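Local structure of insulinase family protease (Yersinia pestis, 3GO9) at residues Gln91-Gln96 with Leu132-Asp137; Asp126-Ala131 with Ala226-Lys231; Asp137-Leu142 with Lys231-Leu236. The protein is predicted to be a protease of the insulinase (M16) family, whose members are typically zinc-dependent peptidases. All coordinates share one frame; numbering follows the deposited sequence. Where two conformers were deposited one is given.

How the contacts relate
All three contacts use helix 125-140, which lies between helix 87-95 and helix 222-233. Contact 1 joins it to helix 87-95; contacts 2 and 3 join its beginning and its end to helix 222-233 and the turn that follows. Contacts 1 and 3 share Asp137, and contacts 2 and 3 share Lys231. The centres are about 11 Å (1 to 2), 13 Å (1 to 3) and 12 Å (2 to 3) apart. Contacts 1 and 2 meet where Leu132 CD1 lies 3.7 Å from Gln228 CB. Contact 1 is buried, contact 3 partly so, and contact 2 lies at the surface. The side chain of Trp134, in contact 1, is about 14 Å from a bound zinc ion.

Contact 1 (Gln91-Gln96 with Leu132-Asp137); sequences QSLWQQ and LAWLSD
Trp94 meets Trp134 in a T-shaped pair: the edge of the Trp94 indole points at one face of Trp134. The planes stand at 83°, and the five-membered rings are 4.9 Å apart between centroids. Two atoms of the Trp94 edge do the touching, CZ2 at 3.6 Å from Trp134 CH2 and NE1 at 3.7 Å from Trp134 CE2. Leu93 adds one methyl, CD2, which lies 3.6 Å from Trp134 CB at the root of the ring. Trp134 reaches across to helix 87-95 because chi1 (-174°) sets its CG opposite the backbone N. Its own NE1 is hydrogen-bonded to Ala78 O, and Leu118 of strand 114-120 touches both indoles. The looser side is the far flank of helix 87-95, where Gln91 and Gln95 are exposed in the molecule and Gln96, just past the helix, folds back on it: Gln96 NE2 donates to Ser92 O at 3.0 Å, nearly straight at 172°, while its OE1 is hydrogen-bonded to Arg124 NH1. Across the contact itself the attraction is probably dispersion, with some electrostatic pull of the rim of one indole toward the face of the other, and the Ala78 bond probably keeps Trp134 from turning.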
loop_
_atom_site.group_PDB
_atom_site.type_symbol
_atom_site.label_atom_id
_atom_site.label_comp_id
_atom_site.label_asym_id
_atom_site.label_seq_id
_atom_site.Cartn_x
_atom_site.Cartn_y
_atom_site.Cartn_z
ATOM N N GLN A 91 -12.610 15.521 22.013
ATOM C CA GLN A 91 -11.473 16.364 21.668
ATOM C C GLN A 91 -10.217 15.821 22.388
ATOM O O GLN A 91 -9.133 15.751 21.788
ATOM C CB GLN A 91 -11.742 17.816 22.071
ATOM C CG GLN A 91 -10.492 18.715 22.033
ATOM C CD GLN A 91 -10.791 20.175 22.360
ATOM O OE1 GLN A 91 -10.927 20.540 23.530
ATOM N NE2 GLN A 91 -10.855 21.027 21.310
ATOM N N SER A 92 -10.347 15.455 23.669
ATOM C CA SER A 92 -9.195 14.960 24.445
ATOM C C SER A 92 -8.589 13.693 23.771
ATOM O O SER A 92 -7.368 13.572 23.649
ATOM C CB SER A 92 -9.570 14.697 25.895
ATOM O OG SER A 92 -8.546 13.965 26.571
ATOM N N LEU A 93 -9.443 12.781 23.322
ATOM C CA LEU A 93 -8.949 11.585 22.655
ATOM C C LEU A 93 -8.127 11.954 21.439
ATOM O O LEU A 93 -7.011 11.446 21.263
ATOM C CB LEU A 93 -10.076 10.634 22.240
ATOM C CG LEU A 93 -9.689 9.505 21.324
ATOM C CD1 LEU A 93 -8.702 8.536 21.985
ATOM C CD2 LEU A 93 -11.000 8.733 20.925
ATOM N N TRP A 94 -8.699 12.789 20.564
ATOM C CA TRP A 94 -8.071 13.056 19.285
ATOM C C TRP A 94 -6.814 13.944 19.401
ATOM O O TRP A 94 -5.899 13.803 18.636
ATOM C CB TRP A 94 -9.085 13.565 18.285
ATOM C CG TRP A 94 -9.879 12.443 17.773
ATOM C CD1 TRP A 94 -11.157 12.104 18.081
ATOM C CD2 TRP A 94 -9.399 11.440 16.887
ATOM N NE1 TRP A 94 -11.509 10.943 17.424
ATOM C CE2 TRP A 94 -10.440 10.519 16.685
ATOM C CE3 TRP A 94 -8.173 11.226 16.249
ATOM C CZ2 TRP A 94 -10.299 9.406 15.837
ATOM C CZ3 TRP A 94 -8.040 10.125 15.408
ATOM C CH2 TRP A 94 -9.073 9.268 15.205
ATOM N N GLN A 95 -6.746 14.788 20.421
ATOM C CA GLN A 95 -5.529 15.492 20.742
ATOM C C GLN A 95 -4.391 14.616 21.173
ATOM O O GLN A 95 -3.242 15.062 21.166
ATOM C CB GLN A 95 -5.771 16.543 21.832
ATOM C CG GLN A 95 -6.502 17.731 21.250
ATOM C CD GLN A 95 -6.742 18.841 22.199
ATOM O OE1 GLN A 95 -6.931 18.639 23.393
ATOM N NE2 GLN A 95 -6.812 20.051 21.658
ATOM N N GLN A 96 -4.701 13.387 21.555
ATOM C CA GLN A 96 -3.692 12.433 22.009
ATOM C C GLN A 96 -3.768 11.173 21.149
ATOM O O GLN A 96 -3.305 10.103 21.560
ATOM C CB GLN A 96 -3.954 12.088 23.464
ATOM C CG GLN A 96 -3.872 13.291 24.412
ATOM C CD GLN A 96 -4.341 12.935 25.829
ATOM O OE1 GLN A 96 -3.521 12.687 26.707
ATOM N NE2 GLN A 96 -5.660 12.987 26.068
ATOM N N LEU A 132 -11.081 2.344 21.980
ATOM C CA LEU A 132 -11.986 1.261 21.662
ATOM C C LEU A 132 -13.445 1.700 21.689
ATOM O O LEU A 132 -14.266 1.187 20.888
ATOM C CB LEU A 132 -11.737 0.053 22.583
ATOM C CG LEU A 132 -10.386 -0.652 22.448
ATOM C CD1 LEU A 132 -10.359 -1.833 23.433
ATOM C CD2 LEU A 132 -10.127 -1.187 21.031
ATOM N N ALA A 133 -13.779 2.657 22.572
ATOM C CA ALA A 133 -15.129 3.168 22.681
ATOM C C ALA A 133 -15.457 3.993 21.423
ATOM O O ALA A 133 -16.569 3.855 20.864
ATOM C CB ALA A 133 -15.231 3.966 23.928
ATOM N N TRP A 134 -14.503 4.802 20.956
ATOM C CA TRP A 134 -14.713 5.607 19.770
ATOM C C TRP A 134 -14.901 4.674 18.568
ATOM O O TRP A 134 -15.771 4.862 17.733
ATOM C CB TRP A 134 -13.570 6.595 19.492
ATOM C CG TRP A 134 -13.870 7.516 18.355
ATOM C CD1 TRP A 134 -14.653 8.641 18.405
ATOM C CD2 TRP A 134 -13.475 7.367 16.972
ATOM N NE1 TRP A 134 -14.728 9.219 17.147
ATOM C CE2 TRP A 134 -13.994 8.463 16.272
ATOM C CE3 TRP A 134 -12.721 6.414 16.268
ATOM C CZ2 TRP A 134 -13.798 8.633 14.920
ATOM C CZ3 TRP A 134 -12.482 6.621 14.901
ATOM C CH2 TRP A 134 -13.052 7.724 14.253
ATOM N N LEU A 135 -14.078 3.642 18.493
ATOM C CA LEU A 135 -14.124 2.728 17.347
ATOM C C LEU A 135 -15.422 1.895 17.373
ATOM O O LEU A 135 -16.002 1.621 16.301
ATOM C CB LEU A 135 -12.929 1.795 17.308
ATOM C CG LEU A 135 -11.607 2.489 16.957
ATOM C CD1 LEU A 135 -10.410 1.580 17.314
ATOM C CD2 LEU A 135 -11.528 2.897 15.501
ATOM N N SER A 136 -15.854 1.479 18.556
ATOM C CA SER A 136 -17.161 0.748 18.681
ATOM C C SER A 136 -18.379 1.627 18.485
ATOM O O SER A 136 -19.367 1.195 17.870
ATOM C CB SER A 136 -17.222 -0.106 19.932
ATOM O OG SER A 136 -17.037 0.636 21.118
ATOM N N ASP A 137 -18.327 2.859 18.956
ATOM C CA ASP A 137 -19.354 3.855 18.599
ATOM C C ASP A 137 -19.438 3.990 17.081
ATOM O O ASP A 137 -20.529 3.995 16.497
ATOM C CB ASP A 137 -19.036 5.265 19.162
ATOM C CG ASP A 137 -19.214 5.436 20.667
ATOM O OD1 ASP A 137 -19.750 4.530 21.375
ATOM O OD2 ASP A 137 -18.870 6.587 21.110
#

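Contact 2 (Asp126-Ala131 with Ala226-Lys231); sequences DLLKDA and AAQISK
Gln228 spans most of the gap between the two helices, its amide ending beside Leu128 and the backbone of Lys129. The meeting is of the loose van der Waals kind. On one side Gln228 OE1 rests 4.0 Å from the methyl Leu128 CD2, and on the other Gln228 NE2 stays 4.4 Å from Lys129 CA, too far for more than grazing contact. Gln228 gets there because its CG is anti to the carbonyl carbon (chi1 -76°) and the chain then runs extended, so the amide is carried well out from its helix axis. Leu128 sends CD2 forward to meet it, the two side chains crossing obliquely. The backbones themselves stay well apart: the nearest alpha carbons, Lys129 CA and Gln228 CA, are separated by 8.1 Å.

In the fold, helices 125-140 and 222-233 lie side by side on the seven-stranded mixed sheet of an M16-type alpha/beta unit. Their apolar flanks rest on different strands: Leu128 and Ala131 touch Leu120 of strand 114-120, whereas Ala226 and Ile229 touch Trp37 of strand 36-41. The Gln228 contact lies near the surface.

Charged groups take little part across the gap. Lys129 meets the amide mainly through CA, while the end of its side chain leads away from helix 222-233 on an exposed flank. Asp126, a turn earlier, forms a salt bridge through OD2 with Arg124.

Between the two segments there is no hydrogen bonding; the backbone bonds of each run along its own helix. Asp130 N donates to Asp126 O at 3.0 Å, Ala131 N to Leu127 O at 2.7 Å, and Ser230 N to Ala226 O at 3.0 Å; from beyond helix 222-233, the hydroxyl of Ser234 bonds Ser230 O.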
loop_
_atom_site.group_PDB
_atom_site.type_symbol
_atom_site.label_atom_id
_atom_site.label_comp_id
_atom_site.label_asym_id
_atom_site.label_seq_id
_atom_site.Cartn_x
_atom_site.Cartn_y
_atom_site.Cartn_z
ATOM N N ASP A 126 -6.402 4.407 29.981
ATOM C CA ASP A 126 -7.577 5.195 29.821
ATOM C C ASP A 126 -7.816 5.509 28.378
ATOM O O ASP A 126 -8.963 5.413 27.915
ATOM C CB ASP A 126 -7.559 6.485 30.641
ATOM C CG ASP A 126 -6.315 7.333 30.454
ATOM O OD1 ASP A 126 -5.193 6.866 30.164
ATOM O OD2 ASP A 126 -6.473 8.536 30.723
ATOM N N LEU A 127 -6.758 5.886 27.677
ATOM C CA LEU A 127 -6.917 6.270 26.270
ATOM C C LEU A 127 -7.169 5.044 25.375
ATOM O O LEU A 127 -7.891 5.117 24.393
ATOM C CB LEU A 127 -5.717 7.083 25.741
ATOM C CG LEU A 127 -5.638 8.471 26.327
ATOM C CD1 LEU A 127 -4.301 9.065 25.872
ATOM C CD2 LEU A 127 -6.856 9.328 25.867
ATOM N N LEU A 128 -6.627 3.894 25.759
ATOM C CA LEU A 128 -6.955 2.662 25.055
ATOM C C LEU A 128 -8.439 2.358 25.186
ATOM O O LEU A 128 -9.083 2.045 24.184
ATOM C CB LEU A 128 -6.080 1.506 25.529
ATOM C CG LEU A 128 -6.422 0.143 24.956
ATOM C CD1 LEU A 128 -6.197 0.078 23.462
ATOM C CD2 LEU A 128 -5.531 -0.879 25.648
ATOM N N LYS A 129 -8.988 2.477 26.399
ATOM C CA LYS A 129 -10.420 2.313 26.592
ATOM C C LYS A 129 -11.204 3.297 25.728
ATOM O O LYS A 129 -12.168 2.908 25.082
ATOM C CB LYS A 129 -10.799 2.473 28.074
ATOM C CG LYS A 129 -12.283 2.494 28.340
ATOM C CD LYS A 129 -12.624 2.323 29.828
ATOM C CE LYS A 129 -14.090 2.787 30.151
ATOM N NZ LYS A 129 -14.193 3.559 31.445
ATOM N N ASP A 130 -10.798 4.555 25.726
ATOM C CA ASP A 130 -11.483 5.598 24.944
ATOM C C ASP A 130 -11.399 5.277 23.468
ATOM O O ASP A 130 -12.389 5.439 22.727
ATOM C CB ASP A 130 -10.927 6.978 25.186
ATOM C CG ASP A 130 -11.198 7.487 26.597
ATOM O OD1 ASP A 130 -12.064 6.906 27.276
ATOM O OD2 ASP A 130 -10.519 8.479 26.990
ATOM N N ALA A 131 -10.227 4.855 23.014
ATOM C CA ALA A 131 -10.068 4.513 21.599
ATOM C C ALA A 131 -11.024 3.391 21.177
ATOM O O ALA A 131 -11.673 3.442 20.138
ATOM C CB ALA A 131 -8.637 4.127 21.271
ATOM N N ALA A 226 -7.614 -8.587 24.361
ATOM C CA ALA A 226 -8.521 -9.531 23.672
ATOM C C ALA A 226 -9.872 -9.426 24.352
ATOM O O ALA A 226 -10.898 -9.356 23.673
ATOM C CB ALA A 226 -8.014 -10.976 23.685
ATOM N N ALA A 227 -9.899 -9.427 25.686
ATOM C CA ALA A 227 -11.175 -9.341 26.374
ATOM C C ALA A 227 -11.877 -8.024 26.135
ATOM O O ALA A 227 -13.072 -7.999 25.959
ATOM C CB ALA A 227 -11.026 -9.628 27.876
ATOM N N GLN A 228 -11.123 -6.926 26.059
ATOM C CA GLN A 228 -11.707 -5.664 25.810
ATOM C C GLN A 228 -12.269 -5.573 24.400
ATOM O O GLN A 228 -13.290 -4.908 24.154
ATOM C CB GLN A 228 -10.649 -4.603 25.943
ATOM C CG GLN A 228 -10.299 -4.300 27.334
ATOM C CD GLN A 228 -9.246 -3.224 27.327
ATOM O OE1 GLN A 228 -8.113 -3.514 27.064
ATOM N NE2 GLN A 228 -9.661 -1.956 27.480
ATOM N N ILE A 229 -11.531 -6.145 23.464
ATOM C CA ILE A 229 -12.027 -6.148 22.057
ATOM C C ILE A 229 -13.338 -6.919 21.978
ATOM O O ILE A 229 -14.300 -6.466 21.344
ATOM C CB ILE A 229 -10.977 -6.738 21.108
ATOM C CG1 ILE A 229 -9.801 -5.760 20.945
ATOM C CG2 ILE A 229 -11.605 -7.193 19.740
ATOM C CD1 ILE A 229 -8.554 -6.432 20.352
ATOM N N SER A 230 -13.402 -8.084 22.593
ATOM C CA SER A 230 -14.666 -8.843 22.606
ATOM C C SER A 230 -15.818 -8.063 23.197
ATOM O O SER A 230 -16.915 -8.005 22.633
ATOM C CB SER A 230 -14.465 -10.127 23.400
ATOM O OG SER A 230 -15.619 -10.923 23.274
ATOM N N LYS A 231 -15.589 -7.406 24.298
ATOM C CA LYS A 231 -16.649 -6.649 24.969
ATOM C C LYS A 231 -17.082 -5.425 24.160
ATOM O O LYS A 231 -18.250 -5.059 24.178
ATOM C CB LYS A 231 -16.225 -6.237 26.383
ATOM C CG LYS A 231 -15.848 -7.425 27.307
ATOM C CD LYS A 231 -15.599 -6.983 28.744
ATOM C CE LYS A 231 -15.394 -8.168 29.687
ATOM N NZ LYS A 231 -14.075 -8.780 29.596
#

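Contact 3 (Asp137-Leu142 with Lys231-Leu236)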
loop_
_atom_site.group_PDB
_atom_site.type_symbol
_atom_site.label_atom_id
_atom_site.label_comp_id
_atom_site.label_asym_id
_atom_site.label_seq_id
_atom_site.Cartn_x
_atom_site.Cartn_y
_atom_site.Cartn_z
ATOM N N ASP A 137 -18.327 2.859 18.956
ATOM C CA ASP A 137 -19.354 3.855 18.599
ATOM C C ASP A 137 -19.438 3.990 17.081
ATOM O O ASP A 137 -20.529 3.995 16.497
ATOM C CB ASP A 137 -19.036 5.265 19.162
ATOM C CG ASP A 137 -19.214 5.436 20.667
ATOM O OD1 ASP A 137 -19.750 4.530 21.375
ATOM O OD2 ASP A 137 -18.870 6.587 21.110
ATOM N N THR A 138 -18.288 4.116 16.415
ATOM C CA THR A 138 -18.292 4.324 14.994
ATOM C C THR A 138 -18.822 3.075 14.247
ATOM O O THR A 138 -19.621 3.187 13.294
ATOM C CB THR A 138 -16.867 4.630 14.549
ATOM O OG1 THR A 138 -16.418 5.852 15.164
ATOM C CG2 THR A 138 -16.774 4.797 13.068
ATOM N N ALA A 139 -18.391 1.913 14.719
ATOM C CA ALA A 139 -18.681 0.621 14.047
ATOM C C ALA A 139 -20.140 0.287 14.115
ATOM O O ALA A 139 -20.696 -0.286 13.142
ATOM C CB ALA A 139 -17.898 -0.504 14.666
ATOM N N GLY A 140 -20.780 0.603 15.225
ATOM C CA GLY A 140 -22.175 0.188 15.451
ATOM C C GLY A 140 -23.193 1.193 15.896
ATOM O O GLY A 140 -24.379 0.841 15.938
ATOM N N ASN A 141 -22.780 2.410 16.259
ATOM C CA ASN A 141 -23.736 3.410 16.769
ATOM C C ASN A 141 -23.384 4.815 16.279
ATOM O O ASN A 141 -23.505 5.797 16.992
ATOM C CB ASN A 141 -23.778 3.375 18.293
ATOM C CG ASN A 141 -25.003 4.084 18.884
ATOM O OD1 ASN A 141 -26.039 4.187 18.266
ATOM N ND2 ASN A 141 -24.841 4.631 20.090
ATOM N N LEU A 142 -23.002 4.891 15.031
ATOM C CA LEU A 142 -22.560 6.170 14.416
ATOM C C LEU A 142 -23.661 7.228 14.541
ATOM O O LEU A 142 -24.839 6.920 14.365
ATOM C CB LEU A 142 -22.186 5.943 12.950
ATOM C CG LEU A 142 -21.613 7.154 12.220
ATOM C CD1 LEU A 142 -20.262 7.502 12.804
ATOM C CD2 LEU A 142 -21.496 6.890 10.680
ATOM N N LYS A 231 -15.589 -7.406 24.298
ATOM C CA LYS A 231 -16.649 -6.649 24.969
ATOM C C LYS A 231 -17.082 -5.425 24.160
ATOM O O LYS A 231 -18.250 -5.059 24.178
ATOM C CB LYS A 231 -16.225 -6.237 26.383
ATOM C CG LYS A 231 -15.848 -7.425 27.307
ATOM C CD LYS A 231 -15.599 -6.983 28.744
ATOM C CE LYS A 231 -15.394 -8.168 29.687
ATOM N NZ LYS A 231 -14.075 -8.780 29.596
ATOM N N ALA A 232 -16.158 -4.798 23.415
ATOM C CA ALA A 232 -16.453 -3.634 22.587
ATOM C C ALA A 232 -17.213 -3.968 21.332
ATOM O O ALA A 232 -18.073 -3.183 20.946
ATOM C CB ALA A 232 -15.187 -2.860 22.261
ATOM N N PHE A 233 -16.875 -5.093 20.687
ATOM C CA PHE A 233 -17.337 -5.333 19.331
ATOM C C PHE A 233 -18.269 -6.529 19.150
ATOM O O PHE A 233 -18.713 -6.770 18.038
ATOM C CB PHE A 233 -16.153 -5.467 18.372
ATOM C CG PHE A 233 -15.300 -4.198 18.261
ATOM C CD1 PHE A 233 -14.115 -4.104 18.942
ATOM C CD2 PHE A 233 -15.754 -3.097 17.550
ATOM C CE1 PHE A 233 -13.362 -2.965 18.881
ATOM C CE2 PHE A 233 -14.970 -1.945 17.459
ATOM C CZ PHE A 233 -13.783 -1.904 18.126
ATOM N N SER A 234 -18.508 -7.305 20.202
ATOM C CA SER A 234 -19.279 -8.541 20.012
ATOM C C SER A 234 -20.785 -8.310 19.794
ATOM O O SER A 234 -21.487 -9.244 19.345
ATOM C CB SER A 234 -19.043 -9.522 21.164
ATOM O OG SER A 234 -19.528 -8.978 22.394
ATOM N N GLU A 235 -21.252 -7.117 20.098
ATOM C CA GLU A 235 -22.657 -6.793 19.979
ATOM C C GLU A 235 -23.023 -6.254 18.585
ATOM O O GLU A 235 -24.216 -6.141 18.250
ATOM C CB GLU A 235 -23.031 -5.892 21.180
ATOM C CG GLU A 235 -24.432 -5.335 21.214
ATOM C CD GLU A 235 -25.511 -6.373 21.260
ATOM O OE1 GLU A 235 -25.334 -7.448 21.885
ATOM O OE2 GLU A 235 -26.516 -6.010 20.638
ATOM N N LEU A 236 -22.038 -6.005 17.696
ATOM C CA LEU A 236 -22.324 -5.513 16.353
ATOM C C LEU A 236 -23.185 -6.530 15.634
ATOM O O LEU A 236 -23.049 -7.726 15.870
ATOM C CB LEU A 236 -21.046 -5.303 15.569
ATOM C CG LEU A 236 -20.087 -4.264 16.163
ATOM C CD1 LEU A 236 -18.832 -4.251 15.316
ATOM C CD2 LEU A 236 -20.770 -2.899 16.179
#
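Leu236 closes on Ala139 and Gly140 with the two methyls at its tip. Starting at its root, Leu236 CB still stands well back from helix 125-140. CG is anti to the carbonyl carbon (chi1 -62°) and comes to 4.6 Å from Ala139 CB, close enough for its two branches to finish the approach. CD1 lies 3.9 Å from Ala139 CB. CD2 is about as near that methyl, at 4.0 Å, but goes further over the backbone: it is 3.8 Å from Ala139 C, 3.6 Å from Gly140 N and 3.5 Å from Gly140 CA, a rather tight carbon pair. Gly140 has no side chain, so this methyl settles directly on the main chain of the last helical turn.

The arrangement joins two helix ends over the larger mixed sheet. Helix 125-140 ends at Gly140, Asn141 being the first residue to leave helical phi/psi, and the chain after helix 222-233 bends through a type I turn from Phe233 to Leu236, whose closing bond, Leu236 N to Phe233 O, is weak (3.4 Å). Asn33 ND2 is hydrogen-bonded to both Phe233 O and Leu236 O, and Met212 of strand 212-218 touches Ala139 and Leu236 from the sheet.

Phe233 comes in beside the leucine with its ring edge toward the helix, CE2 at 4.3 Å from Ala139 CB near the ring plane, and it also stacks with Phe35.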